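Local coordinates for protein LP04448p (Drosophila melanogaster, PDB 2QK2) that probably binds tubulin through this TOG domain, a HEAT-repeat array of an XMAP215-family protein that tracks microtubule plus ends, at residues Arg119-Leu131 with Glu152-Thr164. Residues are numbered along the deposited sequence; the frame is centred on the assembly and turned at random.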
loop_
_atom_site.group_PDB
_atom_site.type_symbol
_atom_site.label_atom_id
_atom_site.label_comp_id
_atom_site.label_asym_id
_atom_site.label_seq_id
_atom_site.Cartn_x
_atom_site.Cartn_y
_atom_site.Cartn_z
ATOM N N ARG A 119 -2.664 -3.424 -3.899
ATOM C CA ARG A 119 -3.304 -2.429 -3.040
ATOM C C ARG A 119 -3.428 -2.980 -1.623
ATOM O O ARG A 119 -3.096 -2.304 -0.654
ATOM C CB ARG A 119 -4.697 -2.070 -3.560
ATOM C CG ARG A 119 -4.707 -1.238 -4.831
ATOM C CD ARG A 119 -6.141 -0.904 -5.243
ATOM N NE ARG A 119 -6.185 -0.124 -6.476
ATOM C CZ ARG A 119 -7.305 0.164 -7.135
ATOM N NH1 ARG A 119 -8.473 -0.264 -6.672
ATOM N NH2 ARG A 119 -7.256 0.859 -8.264
ATOM N N GLU A 120 -3.913 -4.212 -1.505
ATOM C CA GLU A 120 -4.065 -4.829 -0.192
ATOM C C GLU A 120 -2.732 -4.865 0.539
ATOM O O GLU A 120 -2.653 -4.547 1.725
ATOM C CB GLU A 120 -4.596 -6.254 -0.320
ATOM C CG GLU A 120 -6.057 -6.341 -0.655
ATOM C CD GLU A 120 -6.533 -7.778 -0.732
ATOM O OE1 GLU A 120 -6.263 -8.543 0.221
ATOM O OE2 GLU A 120 -7.178 -8.140 -1.738
ATOM N N ALA A 121 -1.683 -5.246 -0.183
ATOM C CA ALA A 121 -0.359 -5.336 0.408
ATOM C C ALA A 121 0.169 -3.988 0.870
ATOM O O ALA A 121 0.563 -3.843 2.028
ATOM C CB ALA A 121 0.624 -5.971 -0.582
ATOM N N ILE A 122 0.181 -2.996 -0.014
ATOM C CA ILE A 122 0.706 -1.703 0.393
ATOM C C ILE A 122 -0.148 -1.049 1.480
ATOM O O ILE A 122 0.378 -0.338 2.339
ATOM C CB ILE A 122 0.905 -0.748 -0.824
ATOM C CG1 ILE A 122 1.842 0.394 -0.420
ATOM C CG2 ILE A 122 -0.428 -0.191 -1.307
ATOM C CD1 ILE A 122 2.363 1.188 -1.588
ATOM N N ASP A 123 -1.455 -1.310 1.471
ATOM C CA ASP A 123 -2.336 -0.742 2.489
ATOM C C ASP A 123 -2.044 -1.358 3.869
ATOM O O ASP A 123 -1.958 -0.646 4.876
ATOM C CB ASP A 123 -3.812 -0.971 2.121
ATOM C CG ASP A 123 -4.291 -0.060 0.976
ATOM O OD1 ASP A 123 -3.503 0.774 0.478
ATOM O OD2 ASP A 123 -5.468 -0.180 0.577
ATOM N N ALA A 124 -1.891 -2.679 3.913
ATOM C CA ALA A 124 -1.605 -3.362 5.168
ATOM C C ALA A 124 -0.247 -2.908 5.694
ATOM O O ALA A 124 -0.065 -2.715 6.889
ATOM C CB ALA A 124 -1.619 -4.879 4.957
ATOM N N ILE A 125 0.703 -2.717 4.788
ATOM C CA ILE A 125 2.035 -2.286 5.174
ATOM C C ILE A 125 2.025 -0.856 5.707
ATOM O O ILE A 125 2.740 -0.532 6.664
ATOM C CB ILE A 125 3.006 -2.414 3.983
ATOM C CG1 ILE A 125 3.178 -3.899 3.637
ATOM C CG2 ILE A 125 4.352 -1.771 4.320
ATOM C CD1 ILE A 125 4.146 -4.169 2.509
ATOM N N TYR A 126 1.200 -0.002 5.105
ATOM C CA TYR A 126 1.105 1.388 5.548
ATOM C C TYR A 126 0.742 1.476 7.030
ATOM O O TYR A 126 1.261 2.323 7.757
ATOM C CB TYR A 126 0.052 2.146 4.733
ATOM C CG TYR A 126 -0.149 3.564 5.221
ATOM C CD1 TYR A 126 0.860 4.514 5.079
ATOM C CD2 TYR A 126 -1.325 3.940 5.874
ATOM C CE1 TYR A 126 0.715 5.807 5.582
ATOM C CE2 TYR A 126 -1.485 5.237 6.382
ATOM C CZ TYR A 126 -0.457 6.162 6.232
ATOM O OH TYR A 126 -0.578 7.436 6.752
ATOM N N ALA A 127 -0.153 0.596 7.462
ATOM C CA ALA A 127 -0.609 0.556 8.843
ATOM C C ALA A 127 0.534 0.413 9.847
ATOM O O ALA A 127 0.398 0.805 11.009
ATOM C CB ALA A 127 -1.608 -0.589 9.020
ATOM N N SER A 128 1.661 -0.134 9.400
ATOM C CA SER A 128 2.815 -0.336 10.273
ATOM C C SER A 128 3.820 0.801 10.184
ATOM O O SER A 128 4.828 0.795 10.885
ATOM C CB SER A 128 3.528 -1.640 9.913
ATOM O OG SER A 128 4.284 -1.488 8.717
ATOM N N THR A 129 3.565 1.773 9.321
ATOM C CA THR A 129 4.500 2.878 9.162
ATOM C C THR A 129 3.737 4.207 9.065
ATOM O O THR A 129 2.675 4.342 9.675
ATOM C CB THR A 129 5.403 2.613 7.921
ATOM O OG1 THR A 129 6.381 3.652 7.788
ATOM C CG2 THR A 129 4.566 2.514 6.654
ATOM N N SER A 130 4.255 5.183 8.324
ATOM C CA SER A 130 3.567 6.475 8.204
ATOM C C SER A 130 3.963 7.214 6.935
ATOM O O SER A 130 4.967 6.876 6.301
ATOM C CB SER A 130 3.903 7.363 9.402
ATOM O OG SER A 130 5.265 7.765 9.351
ATOM N N LEU A 131 3.180 8.228 6.564
ATOM C CA LEU A 131 3.491 9.007 5.369
ATOM C C LEU A 131 4.810 9.745 5.580
ATOM O O LEU A 131 5.601 9.902 4.652
ATOM C CB LEU A 131 2.379 10.018 5.058
ATOM C CG LEU A 131 1.005 9.503 4.617
ATOM C CD1 LEU A 131 0.073 10.691 4.401
ATOM C CD2 LEU A 131 1.124 8.683 3.333
ATOM N N GLU A 152 -2.174 4.923 -9.264
ATOM C CA GLU A 152 -2.258 4.045 -8.098
ATOM C C GLU A 152 -1.533 4.635 -6.895
ATOM O O GLU A 152 -1.906 4.373 -5.753
ATOM C CB GLU A 152 -1.704 2.656 -8.421
ATOM C CG GLU A 152 -2.579 1.821 -9.375
ATOM C CD GLU A 152 -3.959 1.497 -8.808
ATOM O OE1 GLU A 152 -4.067 1.223 -7.588
ATOM O OE2 GLU A 152 -4.940 1.499 -9.588
ATOM N N THR A 153 -0.502 5.436 -7.145
ATOM C CA THR A 153 0.219 6.057 -6.044
ATOM C C THR A 153 -0.713 7.090 -5.403
ATOM O O THR A 153 -0.819 7.167 -4.181
ATOM C CB THR A 153 1.512 6.759 -6.519
ATOM O OG1 THR A 153 2.406 5.791 -7.083
ATOM C CG2 THR A 153 2.211 7.441 -5.348
ATOM N N ALA A 154 -1.403 7.870 -6.234
ATOM C CA ALA A 154 -2.326 8.881 -5.721
ATOM C C ALA A 154 -3.477 8.220 -4.976
ATOM O O ALA A 154 -3.921 8.718 -3.949
ATOM C CB ALA A 154 -2.872 9.741 -6.871
ATOM N N LEU A 155 -3.970 7.102 -5.500
ATOM C CA LEU A 155 -5.069 6.390 -4.852
ATOM C C LEU A 155 -4.588 5.788 -3.529
ATOM O O LEU A 155 -5.346 5.710 -2.552
ATOM C CB LEU A 155 -5.610 5.297 -5.771
ATOM C CG LEU A 155 -6.351 5.807 -7.022
ATOM C CD1 LEU A 155 -6.733 4.626 -7.908
ATOM C CD2 LEU A 155 -7.598 6.594 -6.602
ATOM N N PHE A 156 -3.332 5.355 -3.503
ATOM C CA PHE A 156 -2.754 4.799 -2.277
ATOM C C PHE A 156 -2.771 5.890 -1.199
ATOM O O PHE A 156 -3.127 5.643 -0.051
ATOM C CB PHE A 156 -1.315 4.334 -2.525
ATOM C CG PHE A 156 -0.498 4.190 -1.264
ATOM C CD1 PHE A 156 -0.861 3.272 -0.286
ATOM C CD2 PHE A 156 0.627 4.984 -1.057
ATOM C CE1 PHE A 156 -0.113 3.143 0.886
ATOM C CE2 PHE A 156 1.383 4.865 0.111
ATOM C CZ PHE A 156 1.011 3.942 1.082
ATOM N N ILE A 157 -2.382 7.101 -1.583
ATOM C CA ILE A 157 -2.373 8.237 -0.659
ATOM C C ILE A 157 -3.787 8.521 -0.134
ATOM O O ILE A 157 -3.980 8.787 1.061
ATOM C CB ILE A 157 -1.801 9.492 -1.359
ATOM C CG1 ILE A 157 -0.314 9.266 -1.674
ATOM C CG2 ILE A 157 -1.987 10.724 -0.485
ATOM C CD1 ILE A 157 0.313 10.365 -2.510
ATOM N N ALA A 158 -4.775 8.451 -1.022
ATOM C CA ALA A 158 -6.162 8.692 -0.635
ATOM C C ALA A 158 -6.615 7.682 0.418
ATOM O O ALA A 158 -7.143 8.060 1.465
ATOM C CB ALA A 158 -7.077 8.612 -1.864
ATOM N N ARG A 159 -6.419 6.394 0.141
ATOM C CA ARG A 159 -6.818 5.365 1.093
ATOM C C ARG A 159 -6.028 5.512 2.394
ATOM O O ARG A 159 -6.585 5.393 3.486
ATOM C CB ARG A 159 -6.605 3.969 0.500
ATOM C CG ARG A 159 -7.440 3.681 -0.749
ATOM C CD ARG A 159 -7.427 2.187 -1.107
ATOM N NE ARG A 159 -6.072 1.661 -1.266
ATOM C CZ ARG A 159 -5.318 1.798 -2.356
ATOM N NH1 ARG A 159 -5.776 2.450 -3.422
ATOM N NH2 ARG A 159 -4.090 1.289 -2.373
ATOM N N ALA A 160 -4.737 5.800 2.279
ATOM C CA ALA A 160 -3.892 5.971 3.464
ATOM C C ALA A 160 -4.402 7.108 4.365
ATOM O O ALA A 160 -4.499 6.959 5.590
ATOM C CB ALA A 160 -2.449 6.258 3.039
ATOM N N LEU A 161 -4.730 8.241 3.750
ATOM C CA LEU A 161 -5.210 9.404 4.487
ATOM C C LEU A 161 -6.469 9.135 5.312
ATOM O O LEU A 161 -6.645 9.725 6.382
ATOM C CB LEU A 161 -5.440 10.576 3.522
ATOM C CG LEU A 161 -4.159 11.191 2.944
ATOM C CD1 LEU A 161 -4.503 12.186 1.835
ATOM C CD2 LEU A 161 -3.373 11.887 4.053
ATOM N N THR A 162 -7.333 8.243 4.836
ATOM C CA THR A 162 -8.553 7.926 5.574
ATOM C C THR A 162 -8.230 7.207 6.885
ATOM O O THR A 162 -9.101 7.040 7.740
ATOM C CB THR A 162 -9.505 7.018 4.768
ATOM O OG1 THR A 162 -8.885 5.745 4.565
ATOM C CG2 THR A 162 -9.842 7.642 3.420
ATOM N N ARG A 163 -6.982 6.776 7.039
ATOM C CA ARG A 163 -6.566 6.073 8.251
ATOM C C ARG A 163 -5.343 6.737 8.860
ATOM O O ARG A 163 -4.479 6.069 9.433
ATOM C CB ARG A 163 -6.239 4.615 7.930
ATOM C CG ARG A 163 -7.404 3.838 7.347
ATOM C CD ARG A 163 -6.967 2.460 6.889
ATOM N NE ARG A 163 -7.997 1.806 6.085
ATOM C CZ ARG A 163 -9.143 1.340 6.568
ATOM N NH1 ARG A 163 -9.411 1.446 7.865
ATOM N NH2 ARG A 163 -10.025 0.776 5.752
ATOM N N THR A 164 -5.269 8.055 8.734
ATOM C CA THR A 164 -4.136 8.793 9.261
ATOM C C THR A 164 -4.563 9.846 10.279
ATOM O O THR A 164 -5.596 10.488 10.124
ATOM C CB THR A 164 -3.364 9.479 8.117
ATOM O OG1 THR A 164 -2.991 8.495 7.142
ATOM C CG2 THR A 164 -2.110 10.156 8.641
HETATM O O HOH W 1 -3.370 3.022 2.052
#
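With Arg119 opposite Phe156 and Asp123 opposite Ala160, helix segments 119-126 and 152-161 run in the same general direction, their axes 44° apart and 10.4 Å at closest approach. Between them, Ile122 lays CD1 over the centre of the Phe156 ring, 3.9 Å from the centroid. Phe156 in turn points its edge at the face of Tyr126, an offset edge-to-face pair with planes at 87°. With CG anti to the backbone N (chi1 176°), the Tyr126 ring reaches across and takes Ala160 CB over one face; its OH lies 2.7 Å from Thr164 OG1, which donates to Ala160 O. Two side-on salt bridges border one side of this apolar centre. Arg159, bent at chi3, grips Asp123 through NE to OD2 (2.7 Å) and NH2 to OD1, while the extended Arg119 holds Glu152 through NE to OE1 and NH2 to OE2 (2.7 Å), guanidinium and carboxylate nearly coplanar. Arg119 CD also rests over one face of the Arg159 guanidinium. A leucine in place of Arg119 would probably leave the Glu152 carboxylate without its two-pronged mate. Helices 112-126 and 147-161 are thus joined by an apolar core round Phe156 and Tyr126, while a carboxylate for each arginine likely offsets their closeness.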